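Local atomic coordinates of p-nitrophenyl phosphatase (Pho2) (Archaeoglobus fulgidus, PDB entry 3QGM), a protein that is probably a metal-dependent phosphatase of the haloacid dehalogenase superfamily, and binds a calcium ion. Residues V113-S125 / K136-T150. Numbering follows the deposited sequence. Where two conformers were deposited one is given.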
loop_
_atom_site.group_PDB
_atom_site.type_symbol
_atom_site.label_atom_id
_atom_site.label_comp_id
_atom_site.label_asym_id
_atom_site.label_seq_id
_atom_site.Cartn_x
_atom_site.Cartn_y
_atom_site.Cartn_z
ATOM N N VAL A 113 -1.549 -22.046 8.261
ATOM C CA VAL A 113 -2.797 -21.913 8.985
ATOM C C VAL A 113 -3.537 -20.624 8.615
ATOM O O VAL A 113 -3.056 -19.789 7.819
ATOM C CB VAL A 113 -2.527 -21.980 10.513
ATOM C CG1 VAL A 113 -1.893 -23.351 10.863
ATOM C CG2 VAL A 113 -1.605 -20.824 10.960
ATOM N N ASP A 114 -4.704 -20.450 9.217
ATOM C CA ASP A 114 -5.501 -19.249 8.996
ATOM C C ASP A 114 -4.793 -18.081 9.650
ATOM O O ASP A 114 -3.971 -18.263 10.540
ATOM C CB ASP A 114 -6.896 -19.413 9.601
ATOM C CG ASP A 114 -7.652 -20.571 9.017
ATOM O OD1 ASP A 114 -7.282 -21.037 7.917
ATOM O OD2 ASP A 114 -8.622 -21.025 9.647
ATOM N N TYR A 115 -5.122 -16.873 9.193
ATOM C CA TYR A 115 -4.460 -15.654 9.637
ATOM C C TYR A 115 -4.576 -15.431 11.141
ATOM O O TYR A 115 -3.652 -14.917 11.749
ATOM C CB TYR A 115 -5.009 -14.422 8.879
ATOM C CG TYR A 115 -6.417 -13.990 9.276
ATOM C CD1 TYR A 115 -7.554 -14.501 8.631
ATOM C CD2 TYR A 115 -6.617 -13.108 10.317
ATOM C CE1 TYR A 115 -8.857 -14.089 9.014
ATOM C CE2 TYR A 115 -7.895 -12.720 10.700
ATOM C CZ TYR A 115 -8.997 -13.199 10.045
ATOM O OH TYR A 115 -10.226 -12.786 10.470
ATOM N N ASP A 116 -5.674 -15.874 11.749
ATOM C CA ASP A 116 -5.914 -15.708 13.180
ATOM C C ASP A 116 -5.266 -16.780 14.041
ATOM O O ASP A 116 -5.317 -16.693 15.248
ATOM C CB ASP A 116 -7.442 -15.619 13.484
ATOM C CG ASP A 116 -8.254 -16.820 12.897
ATOM O OD1 ASP A 116 -7.638 -17.705 12.276
ATOM O OD2 ASP A 116 -9.501 -16.870 13.044
ATOM N N GLU A 117 -4.671 -17.801 13.432
ATOM C CA GLU A 117 -3.960 -18.832 14.195
ATOM C C GLU A 117 -2.462 -18.682 14.030
ATOM O O GLU A 117 -1.714 -19.251 14.796
ATOM C CB GLU A 117 -4.350 -20.236 13.694
ATOM C CG GLU A 117 -5.825 -20.611 13.933
ATOM C CD GLU A 117 -6.341 -21.778 13.047
ATOM O OE1 GLU A 117 -5.727 -22.140 11.994
ATOM O OE2 GLU A 117 -7.408 -22.320 13.411
ATOM N N ALA A 118 -2.029 -17.928 13.015
ATOM C CA ALA A 118 -0.608 -17.836 12.683
ATOM C C ALA A 118 0.245 -17.277 13.806
ATOM O O ALA A 118 -0.182 -16.351 14.479
ATOM C CB ALA A 118 -0.422 -16.960 11.431
ATOM N N GLU A 119 1.453 -17.811 13.973
ATOM C CA GLU A 119 2.506 -17.146 14.731
ATOM C C GLU A 119 3.377 -16.245 13.845
ATOM O O GLU A 119 4.057 -15.374 14.352
ATOM C CB GLU A 119 3.446 -18.148 15.399
ATOM C CG GLU A 119 2.814 -19.471 15.787
ATOM C CD GLU A 119 3.890 -20.521 16.059
ATOM O OE1 GLU A 119 4.913 -20.113 16.673
ATOM O OE2 GLU A 119 3.731 -21.697 15.639
ATOM N N TYR A 120 3.402 -16.502 12.536
ATOM C CA TYR A 120 4.167 -15.681 11.604
ATOM C C TYR A 120 3.273 -15.205 10.467
ATOM O O TYR A 120 2.485 -15.995 9.900
ATOM C CB TYR A 120 5.331 -16.463 10.993
ATOM C CG TYR A 120 6.547 -16.698 11.889
ATOM C CD1 TYR A 120 6.509 -17.630 12.924
ATOM C CD2 TYR A 120 7.741 -15.968 11.695
ATOM C CE1 TYR A 120 7.629 -17.824 13.761
ATOM C CE2 TYR A 120 8.858 -16.157 12.535
ATOM C CZ TYR A 120 8.783 -17.098 13.547
ATOM O OH TYR A 120 9.874 -17.314 14.322
ATOM N N LEU A 121 3.438 -13.928 10.124
ATOM C CA LEU A 121 2.937 -13.374 8.901
ATOM C C LEU A 121 4.079 -13.341 7.892
ATOM O O LEU A 121 5.106 -12.738 8.148
ATOM C CB LEU A 121 2.371 -11.938 9.166
ATOM C CG LEU A 121 2.029 -11.061 7.951
ATOM C CD1 LEU A 121 0.980 -11.766 7.033
ATOM C CD2 LEU A 121 1.585 -9.577 8.429
ATOM N N VAL A 122 3.881 -13.972 6.741
ATOM C CA VAL A 122 4.868 -14.079 5.687
ATOM C C VAL A 122 4.332 -13.373 4.432
ATOM O O VAL A 122 3.333 -13.765 3.853
ATOM C CB VAL A 122 5.204 -15.565 5.404
ATOM C CG1 VAL A 122 6.329 -15.704 4.408
ATOM C CG2 VAL A 122 5.571 -16.257 6.720
ATOM N N VAL A 123 4.955 -12.259 4.085
ATOM C CA VAL A 123 4.449 -11.428 3.021
ATOM C C VAL A 123 5.305 -11.705 1.814
ATOM O O VAL A 123 6.494 -11.562 1.867
ATOM C CB VAL A 123 4.519 -9.940 3.434
ATOM C CG1 VAL A 123 4.512 -9.066 2.211
ATOM C CG2 VAL A 123 3.353 -9.583 4.394
ATOM N N GLY A 124 4.698 -12.190 0.753
ATOM C CA GLY A 124 5.327 -12.307 -0.548
ATOM C C GLY A 124 4.313 -11.794 -1.586
ATOM O O GLY A 124 3.103 -11.768 -1.327
ATOM N N SER A 125 4.822 -11.389 -2.749
ATOM C CA SER A 125 3.988 -10.946 -3.834
ATOM C C SER A 125 2.967 -11.985 -4.241
ATOM O O SER A 125 3.246 -13.189 -4.150
ATOM C CB SER A 125 4.836 -10.621 -5.048
ATOM O OG SER A 125 4.066 -9.847 -5.919
ATOM N N LYS A 136 -6.904 -10.127 5.551
ATOM C CA LYS A 136 -6.269 -11.118 6.432
ATOM C C LYS A 136 -4.891 -10.674 6.909
ATOM O O LYS A 136 -4.560 -10.838 8.066
ATOM C CB LYS A 136 -6.191 -12.484 5.762
ATOM C CG LYS A 136 -7.579 -13.124 5.444
ATOM C CD LYS A 136 -7.390 -14.564 5.009
ATOM C CE LYS A 136 -8.690 -15.374 5.050
ATOM N NZ LYS A 136 -9.139 -15.695 3.678
ATOM N N ALA A 137 -4.109 -10.112 5.993
ATOM C CA ALA A 137 -2.759 -9.601 6.287
ATOM C C ALA A 137 -2.857 -8.469 7.268
ATOM O O ALA A 137 -2.142 -8.448 8.252
ATOM C CB ALA A 137 -2.075 -9.103 4.984
ATOM N N LEU A 138 -3.752 -7.522 6.984
ATOM C CA LEU A 138 -4.047 -6.439 7.905
ATOM C C LEU A 138 -4.339 -6.995 9.331
ATOM O O LEU A 138 -3.766 -6.550 10.335
ATOM C CB LEU A 138 -5.218 -5.589 7.380
ATOM C CG LEU A 138 -5.838 -4.615 8.399
ATOM C CD1 LEU A 138 -4.808 -3.494 8.684
ATOM C CD2 LEU A 138 -7.161 -4.059 7.909
ATOM N N ARG A 139 -5.254 -7.945 9.421
ATOM C CA ARG A 139 -5.609 -8.442 10.753
ATOM C C ARG A 139 -4.427 -9.144 11.420
ATOM O O ARG A 139 -4.191 -8.951 12.604
ATOM C CB ARG A 139 -6.846 -9.321 10.667
ATOM C CG ARG A 139 -8.062 -8.485 10.234
ATOM C CD ARG A 139 -9.304 -9.337 10.084
ATOM N NE ARG A 139 -10.438 -8.571 9.673
ATOM C CZ ARG A 139 -11.620 -9.083 9.346
ATOM N NH1 ARG A 139 -11.825 -10.401 9.399
ATOM N NH2 ARG A 139 -12.604 -8.261 8.989
ATOM N N ALA A 140 -3.668 -9.924 10.666
ATOM C CA ALA A 140 -2.442 -10.558 11.200
ATOM C C ALA A 140 -1.412 -9.544 11.707
ATOM O O ALA A 140 -0.761 -9.689 12.778
ATOM C CB ALA A 140 -1.822 -11.455 10.116
ATOM N N CYS A 141 -1.269 -8.481 10.943
ATOM C CA CYS A 141 -0.290 -7.478 11.254
ATOM C C CYS A 141 -0.700 -6.720 12.562
ATOM O O CYS A 141 0.110 -6.529 13.454
ATOM C CB CYS A 141 -0.197 -6.577 10.031
ATOM S SG CYS A 141 1.149 -5.500 10.029
ATOM N N LEU A 142 -1.985 -6.392 12.681
ATOM C CA LEU A 142 -2.566 -5.756 13.865
ATOM C C LEU A 142 -2.555 -6.675 15.114
ATOM O O LEU A 142 -2.488 -6.169 16.211
ATOM C CB LEU A 142 -4.016 -5.315 13.623
ATOM C CG LEU A 142 -4.299 -4.080 12.745
ATOM C CD1 LEU A 142 -5.766 -4.083 12.427
ATOM C CD2 LEU A 142 -3.893 -2.780 13.445
ATOM N N ARG A 143 -2.618 -7.996 14.937
ATOM C CA ARG A 143 -2.417 -8.906 16.079
ATOM C C ARG A 143 -1.004 -8.831 16.631
ATOM O O ARG A 143 -0.755 -9.228 17.741
ATOM C CB ARG A 143 -2.697 -10.357 15.712
ATOM C CG ARG A 143 -4.140 -10.735 15.644
ATOM C CD ARG A 143 -4.204 -12.183 15.170
ATOM N NE ARG A 143 -3.503 -13.012 16.124
ATOM C CZ ARG A 143 -2.827 -14.112 15.840
ATOM N NH1 ARG A 143 -2.719 -14.591 14.586
ATOM N NH2 ARG A 143 -2.255 -14.731 16.839
ATOM N N GLY A 144 -0.066 -8.361 15.833
ATOM C CA GLY A 144 1.286 -8.104 16.321
ATOM C C GLY A 144 2.215 -9.291 16.227
ATOM O O GLY A 144 3.321 -9.260 16.763
ATOM N N ILE A 145 1.796 -10.306 15.474
ATOM C CA ILE A 145 2.653 -11.455 15.212
ATOM C C ILE A 145 3.883 -11.083 14.395
ATOM O O ILE A 145 3.949 -10.057 13.739
ATOM C CB ILE A 145 1.855 -12.649 14.601
ATOM C CG1 ILE A 145 1.382 -12.378 13.163
ATOM C CG2 ILE A 145 0.610 -12.956 15.495
ATOM C CD1 ILE A 145 0.645 -13.579 12.499
ATOM N N ARG A 146 4.895 -11.916 14.513
ATOM C CA ARG A 146 6.172 -11.701 13.879
ATOM C C ARG A 146 5.942 -11.666 12.368
ATOM O O ARG A 146 5.214 -12.474 11.832
ATOM C CB ARG A 146 7.112 -12.855 14.271
ATOM C CG ARG A 146 8.494 -12.816 13.649
ATOM C CD ARG A 146 9.516 -13.285 14.732
ATOM N NE ARG A 146 10.886 -13.355 14.252
ATOM C CZ ARG A 146 11.746 -12.332 14.276
ATOM N NH1 ARG A 146 11.393 -11.143 14.757
ATOM N NH2 ARG A 146 12.984 -12.511 13.812
ATOM N N TYR A 147 6.618 -10.755 11.698
ATOM C CA TYR A 147 6.259 -10.350 10.368
ATOM C C TYR A 147 7.516 -10.398 9.506
ATOM O O TYR A 147 8.449 -9.624 9.683
ATOM C CB TYR A 147 5.589 -8.962 10.477
ATOM C CG TYR A 147 5.367 -8.164 9.212
ATOM C CD1 TYR A 147 5.433 -8.739 7.944
ATOM C CD2 TYR A 147 5.043 -6.822 9.311
ATOM C CE1 TYR A 147 5.225 -7.970 6.795
ATOM C CE2 TYR A 147 4.840 -6.037 8.175
ATOM C CZ TYR A 147 4.917 -6.613 6.922
ATOM O OH TYR A 147 4.742 -5.804 5.826
ATOM N N ILE A 148 7.530 -11.348 8.577
ATOM C CA ILE A 148 8.625 -11.520 7.666
ATOM C C ILE A 148 8.204 -11.217 6.227
ATOM O O ILE A 148 7.132 -11.635 5.768
ATOM C CB ILE A 148 9.134 -12.977 7.680
ATOM C CG1 ILE A 148 9.173 -13.498 9.119
ATOM C CG2 ILE A 148 10.534 -13.006 7.045
ATOM C CD1 ILE A 148 10.282 -12.902 9.934
ATOM N N ALA A 149 9.063 -10.552 5.501
ATOM C CA ALA A 149 8.831 -10.346 4.069
ATOM C C ALA A 149 9.949 -11.030 3.269
ATOM O O ALA A 149 11.111 -11.025 3.651
ATOM C CB ALA A 149 8.740 -8.864 3.730
ATOM N N THR A 150 9.562 -11.627 2.155
ATOM C CA THR A 150 10.470 -12.328 1.283
ATOM C C THR A 150 11.498 -11.395 0.665
ATOM O O THR A 150 12.697 -11.713 0.572
ATOM C CB THR A 150 9.658 -13.046 0.163
ATOM O OG1 THR A 150 8.781 -12.102 -0.487
ATOM C CG2 THR A 150 8.796 -14.190 0.739
HETATM O O HOH W 1 -0.752 -16.658 17.608
HETATM O O HOH W 2 4.644 -13.833 16.614
#
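Tyr115 lies across helix 131-143, its ring crossing the Lys136 side chain at about a right angle, with Lys136 CG 3.5 Å from Tyr115 CD1. With CG between the backbone N and the carbonyl carbon (chi1 72°), the ring reaches along the helix to Arg139, whose CB and CD pack near Tyr115 CE2. Arg139 NH1 gives a hydrogen bond to Tyr115 OH (3.1 Å), in the guanidinium plane, while NE bonds to Pro162 O and NH2 makes a salt bridge with Asp160, both of the second subunit. With an alanine at Tyr115, Arg139 NH1 would probably lose its hydroxyl partner and the aliphatic parts of Lys136 and Arg139 their aromatic cover. One turn on, Arg143 bends at chi3 (60°) and brings NH1 to two backbone carbonyls: Ala118 O at 3.1 Å, on a lone pair, and, by a weak bond, Tyr115 O. Ile145 CG2 packs on one face of that guanidinium, Asp116 O over the opposite one. Beyond the Schellman turn at Gly144, strand 146-149 pairs in parallel with strand 120-123, bonded from Leu121 N to Arg146 O (2.9 Å) through to Thr150 N and Val123 O. Leu121 CD2 sits over a face of the Tyr147 ring, 4.2 Å from its centroid, a CH-pi contact, and also meets Cys141 CB of the helix. On the other sheet face Arg146 CG lies 3.5 Å from Tyr120 CE2; both polar ends turn to Glu87. This beta-alpha-beta unit thus joins an apolar core around Leu121 to a polar end where Arg139 and Arg143 meet neutral oxygens, Arg139's charge probably being balanced by Asp160 of the second subunit.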